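Local coordinates for protein RsfP (PDB 4GLJ) that probably cleaves methylthioadenosine with phosphate, as a trimeric methylthioadenosine phosphorylase of the purine nucleoside phosphorylase type, and binds the dye rhodamine B, at residues A[104-116]-A[214-226]. Numbering follows the deposited sequence.
Sequences ETLKPLDMVIPDQ and YATLALVTDFDCW. With RHB (N-[9-(2-carboxyphenyl)-6-(diethylamino)-3H-xanthen-3-ylidene]-N-ethylethanaminium), chain C.
V112 and A218 face each other as an antiparallel hydrogen-bonded pair, V112 N giving to A218 O (2.9 Å) and A218 N to V112 O (2.8 Å). Two further backbone bonds continue the pairing: V220 N donates to D110 O, and V220 O accepts L109 N. The type II turn K107-D110 presents that N-H; P108 suits its second position, and D110 OD2 takes K107 N from above the carboxylate plane. At the other end a water joins P114 O to T216 N.

Apolar side chains fill both faces. V112 CG2 meets V220 CG2 at 3.7 Å beside the small A218. On the opposite face the unbranched, extended M111 reaches between L217 CD1 and L219 CD2 with SD, 3.9 Å from each. CG of L217, anti to N (chi1 174°), carries CD1 to I113 CD1, a tight 3.3 Å.

Beyond the strands, P108 CD sits over the F223 ring in a CH-pi contact, 4.1 Å from its centroid, while E104 O lies at the ring edge. E104 N approaches the edge of the less well ordered W226 in plane, and W226 NE1 is held by S101 O.

D222 accepts F223 N through OD1; the placing of the rhodamine B carboxylate against D222 is doubtful, because O2 comes implausibly close to CB. With an alanine here, F223 N is likely to lose its OD1 acceptor and P108 CG the carboxylate oxygen beside it. The chemistry thus passes from backbone-bonded strands with apolar side chains to the proline and aromatic residues where 214-226 enters the ligand pocket.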
# COMPACT_ATOMS: atom_id res chain seq x y z
N GLU A 104 -2.60 -22.43 14.12
CA GLU A 104 -2.10 -23.51 15.02
C GLU A 104 -1.75 -24.84 14.37
O GLU A 104 -0.77 -25.52 14.72
CB GLU A 104 -3.13 -23.75 16.12
CG GLU A 104 -2.50 -24.56 17.22
CD GLU A 104 -1.17 -23.94 17.72
OE1 GLU A 104 -1.14 -22.70 18.01
OE2 GLU A 104 -0.17 -24.71 17.81
N THR A 105 -2.59 -25.25 13.44
CA THR A 105 -2.40 -26.55 12.81
C THR A 105 -1.33 -26.55 11.71
O THR A 105 -0.97 -27.62 11.24
CB THR A 105 -3.69 -26.97 12.15
OG1 THR A 105 -4.12 -25.86 11.36
CG2 THR A 105 -4.73 -27.32 13.24
N LEU A 106 -0.85 -25.38 11.27
CA LEU A 106 0.30 -25.33 10.34
C LEU A 106 1.58 -25.11 11.14
O LEU A 106 1.87 -23.96 11.60
CB LEU A 106 0.14 -24.24 9.29
CG LEU A 106 -1.25 -24.24 8.65
CD1 LEU A 106 -1.43 -23.04 7.75
CD2 LEU A 106 -1.44 -25.49 7.84
N LYS A 107 2.35 -26.20 11.31
CA LYS A 107 3.52 -26.20 12.20
C LYS A 107 4.86 -26.07 11.45
O LYS A 107 4.97 -26.46 10.26
CB LYS A 107 3.55 -27.52 13.04
CG LYS A 107 2.50 -27.47 14.12
CD LYS A 107 2.02 -28.87 14.48
CE LYS A 107 1.14 -28.83 15.71
NZ LYS A 107 0.03 -27.83 15.68
N PRO A 108 5.91 -25.56 12.14
CA PRO A 108 7.26 -25.56 11.52
C PRO A 108 7.66 -26.93 10.97
O PRO A 108 7.41 -27.96 11.60
CB PRO A 108 8.17 -25.14 12.66
CG PRO A 108 7.27 -24.24 13.49
CD PRO A 108 5.89 -24.86 13.44
N LEU A 109 8.26 -26.91 9.78
CA LEU A 109 8.58 -28.09 8.97
C LEU A 109 7.40 -28.69 8.20
O LEU A 109 7.59 -29.57 7.37
CB LEU A 109 9.28 -29.20 9.79
CG LEU A 109 10.48 -28.86 10.65
CD1 LEU A 109 10.95 -30.19 11.16
CD2 LEU A 109 11.58 -28.12 9.94
N ASP A 110 6.18 -28.20 8.43
CA ASP A 110 5.11 -28.58 7.53
C ASP A 110 5.33 -27.85 6.21
O ASP A 110 6.03 -26.77 6.13
CB ASP A 110 3.74 -28.17 8.04
CG ASP A 110 3.24 -29.04 9.19
OD1 ASP A 110 3.86 -30.09 9.54
OD2 ASP A 110 2.19 -28.61 9.78
N MET A 111 4.72 -28.41 5.16
CA MET A 111 4.55 -27.65 3.91
C MET A 111 3.10 -27.35 3.66
O MET A 111 2.21 -28.04 4.20
CB MET A 111 5.17 -28.38 2.73
CG MET A 111 6.59 -28.90 3.06
SD MET A 111 7.39 -29.56 1.59
CE MET A 111 8.90 -30.26 2.27
N VAL A 112 2.88 -26.31 2.86
CA VAL A 112 1.59 -25.79 2.59
C VAL A 112 1.57 -25.49 1.09
O VAL A 112 2.49 -24.90 0.51
CB VAL A 112 1.32 -24.49 3.41
CG1 VAL A 112 -0.06 -23.95 3.07
CG2 VAL A 112 1.33 -24.82 4.92
N ILE A 113 0.49 -25.94 0.46
CA ILE A 113 0.29 -25.62 -0.97
C ILE A 113 -0.93 -24.68 -1.06
O ILE A 113 -2.08 -25.12 -1.10
CB ILE A 113 -0.03 -26.91 -1.83
CG1 ILE A 113 0.96 -28.04 -1.50
CG2 ILE A 113 -0.08 -26.59 -3.34
CD1 ILE A 113 2.38 -27.61 -1.70
N PRO A 114 -0.69 -23.39 -1.05
CA PRO A 114 -1.87 -22.48 -0.97
C PRO A 114 -2.65 -22.48 -2.27
O PRO A 114 -2.12 -22.88 -3.35
CB PRO A 114 -1.21 -21.11 -0.72
CG PRO A 114 0.19 -21.26 -1.31
CD PRO A 114 0.58 -22.68 -0.90
N ASP A 115 -3.94 -22.14 -2.19
CA ASP A 115 -4.68 -22.00 -3.41
C ASP A 115 -5.05 -20.51 -3.58
O ASP A 115 -5.52 -20.12 -4.65
CB ASP A 115 -5.93 -22.91 -3.41
CG ASP A 115 -6.94 -22.54 -2.31
OD1 ASP A 115 -6.57 -22.02 -1.24
OD2 ASP A 115 -8.13 -22.77 -2.52
N GLN A 116 -4.83 -19.67 -2.54
CA GLN A 116 -5.23 -18.27 -2.70
C GLN A 116 -4.11 -17.41 -2.20
O GLN A 116 -3.21 -17.89 -1.48
CB GLN A 116 -6.55 -18.00 -1.91
CG GLN A 116 -7.84 -18.41 -2.69
CD GLN A 116 -7.95 -17.61 -4.02
OE1 GLN A 116 -7.54 -16.46 -4.06
NE2 GLN A 116 -8.44 -18.24 -5.10
N TYR A 214 1.70 -21.22 -12.55
CA TYR A 214 2.54 -20.85 -11.43
C TYR A 214 1.82 -21.32 -10.20
O TYR A 214 0.63 -21.04 -10.00
CB TYR A 214 2.74 -19.33 -11.35
CG TYR A 214 3.52 -18.80 -10.12
CD1 TYR A 214 2.84 -18.63 -8.88
CD2 TYR A 214 4.83 -18.39 -10.24
CE1 TYR A 214 3.50 -18.16 -7.76
CE2 TYR A 214 5.54 -17.91 -9.14
CZ TYR A 214 4.85 -17.78 -7.90
OH TYR A 214 5.54 -17.22 -6.81
N ALA A 215 2.55 -22.07 -9.36
CA ALA A 215 2.03 -22.45 -8.04
C ALA A 215 3.14 -22.45 -6.99
O ALA A 215 4.34 -22.39 -7.33
CB ALA A 215 1.25 -23.78 -8.05
N THR A 216 2.76 -22.56 -5.72
CA THR A 216 3.75 -22.30 -4.64
C THR A 216 3.83 -23.55 -3.75
O THR A 216 2.82 -24.11 -3.39
CB THR A 216 3.30 -21.09 -3.79
OG1 THR A 216 3.41 -19.90 -4.64
CG2 THR A 216 4.25 -20.89 -2.58
N LEU A 217 5.05 -23.97 -3.48
CA LEU A 217 5.30 -24.92 -2.40
C LEU A 217 5.88 -24.09 -1.18
O LEU A 217 7.02 -23.63 -1.22
CB LEU A 217 6.33 -25.96 -2.87
CG LEU A 217 6.84 -26.97 -1.82
CD1 LEU A 217 5.66 -27.83 -1.39
CD2 LEU A 217 7.95 -27.86 -2.39
N ALA A 218 5.04 -23.87 -0.15
CA ALA A 218 5.44 -23.04 1.00
C ALA A 218 6.00 -23.94 2.10
O ALA A 218 5.44 -25.00 2.40
CB ALA A 218 4.25 -22.23 1.49
N LEU A 219 7.09 -23.49 2.69
CA LEU A 219 7.78 -24.21 3.74
C LEU A 219 7.62 -23.41 5.03
O LEU A 219 8.10 -22.30 5.14
CB LEU A 219 9.28 -24.28 3.39
CG LEU A 219 9.62 -24.66 1.93
CD1 LEU A 219 11.14 -24.76 1.78
CD2 LEU A 219 8.94 -25.98 1.59
N VAL A 220 6.92 -23.99 5.97
CA VAL A 220 6.67 -23.35 7.25
C VAL A 220 7.91 -23.33 8.10
O VAL A 220 8.47 -24.37 8.51
CB VAL A 220 5.45 -23.98 7.99
CG1 VAL A 220 5.24 -23.20 9.27
CG2 VAL A 220 4.18 -23.99 7.09
N THR A 221 8.36 -22.12 8.38
CA THR A 221 9.61 -22.01 9.12
C THR A 221 9.37 -21.61 10.56
O THR A 221 10.25 -21.78 11.43
CB THR A 221 10.62 -21.05 8.49
OG1 THR A 221 9.96 -19.82 8.18
CG2 THR A 221 11.22 -21.66 7.22
N ASP A 222 8.19 -21.13 10.86
CA ASP A 222 7.87 -20.87 12.26
C ASP A 222 6.47 -20.23 12.32
O ASP A 222 5.85 -20.00 11.31
CB ASP A 222 8.96 -19.99 12.96
CG ASP A 222 8.96 -20.14 14.52
OD1 ASP A 222 8.05 -20.82 15.08
OD2 ASP A 222 9.85 -19.55 15.21
N PHE A 223 5.95 -20.08 13.52
CA PHE A 223 4.75 -19.32 13.69
C PHE A 223 5.26 -17.92 13.38
O PHE A 223 6.46 -17.62 13.57
CB PHE A 223 4.07 -19.64 15.03
CG PHE A 223 3.55 -21.07 15.12
CD1 PHE A 223 4.20 -22.02 15.95
CD2 PHE A 223 2.41 -21.48 14.36
CE1 PHE A 223 3.72 -23.34 16.02
CE2 PHE A 223 1.93 -22.78 14.44
CZ PHE A 223 2.57 -23.71 15.27
N ASP A 224 4.36 -17.09 12.88
CA ASP A 224 4.63 -15.70 12.78
C ASP A 224 4.73 -15.40 14.27
O ASP A 224 4.61 -16.30 15.10
CB ASP A 224 3.55 -14.98 11.97
CG ASP A 224 4.03 -13.67 11.45
OD1 ASP A 224 5.25 -13.43 11.25
OD2 ASP A 224 3.20 -12.77 11.34
N CYS A 225 5.00 -14.13 14.56
CA CYS A 225 5.09 -13.53 15.91
C CYS A 225 3.86 -13.66 16.84
O CYS A 225 3.98 -13.36 18.03
CB CYS A 225 5.36 -12.04 15.67
SG CYS A 225 3.96 -11.13 14.96
N TRP A 226 2.69 -14.08 16.32
CA TRP A 226 1.50 -14.30 17.16
C TRP A 226 1.73 -15.36 18.23
O TRP A 226 0.82 -15.71 18.98
CB TRP A 226 0.24 -14.48 16.29
CG TRP A 226 0.10 -15.86 15.68
CD1 TRP A 226 0.79 -16.39 14.60
CD2 TRP A 226 -0.80 -16.94 16.12
NE1 TRP A 226 0.40 -17.68 14.34
CE2 TRP A 226 -0.54 -18.08 15.21
CE3 TRP A 226 -1.74 -17.09 17.13
CZ2 TRP A 226 -1.22 -19.28 15.34
CZ3 TRP A 226 -2.42 -18.30 17.24
CH2 TRP A 226 -2.16 -19.37 16.37
O2 RHB C . 10.38 -18.08 12.52
C26 RHB C . 11.57 -18.46 12.51
C19 RHB C . 12.39 -18.04 11.32
C14 RHB C . 11.89 -17.06 10.51
C15 RHB C . 12.61 -16.64 9.40
C16 RHB C . 13.83 -17.22 9.07
C17 RHB C . 14.34 -18.23 9.88
C18 RHB C . 13.61 -18.63 10.99
C9 RHB C . 10.61 -16.38 10.84
C8 RHB C . 10.30 -16.03 12.24
C13 RHB C . 11.21 -16.40 13.22
C12 RHB C . 10.95 -16.12 14.55
C11 RHB C . 9.78 -15.45 14.91
N1 RHB C . 9.61 -15.20 16.31
C35 RHB C . 10.76 -14.43 16.84
C36 RHB C . 11.69 -15.30 17.66
C22 RHB C . 8.36 -14.49 16.63
C23 RHB C . 8.61 -13.42 17.68
C10 RHB C . 8.86 -15.07 13.91
C7 RHB C . 9.12 -15.35 12.55
O1 RHB C . 8.22 -15.00 11.52
C1 RHB C . 8.47 -15.28 10.18
C2 RHB C . 9.65 -15.96 9.80
C6 RHB C . 7.58 -14.92 9.15
C5 RHB C . 7.93 -15.26 7.83
C4 RHB C . 9.08 -15.93 7.48
C3 RHB C . 9.95 -16.29 8.48
N2 RHB C . 7.13 -14.86 6.77
C24 RHB C . 6.66 -13.59 7.26
C25 RHB C . 6.88 -12.59 6.16
C33 RHB C . 8.04 -14.44 5.70
C34 RHB C . 8.82 -15.62 5.14
O3 RHB C . 12.04 -19.19 13.43
O HOH W 1 0.37 -23.39 -4.56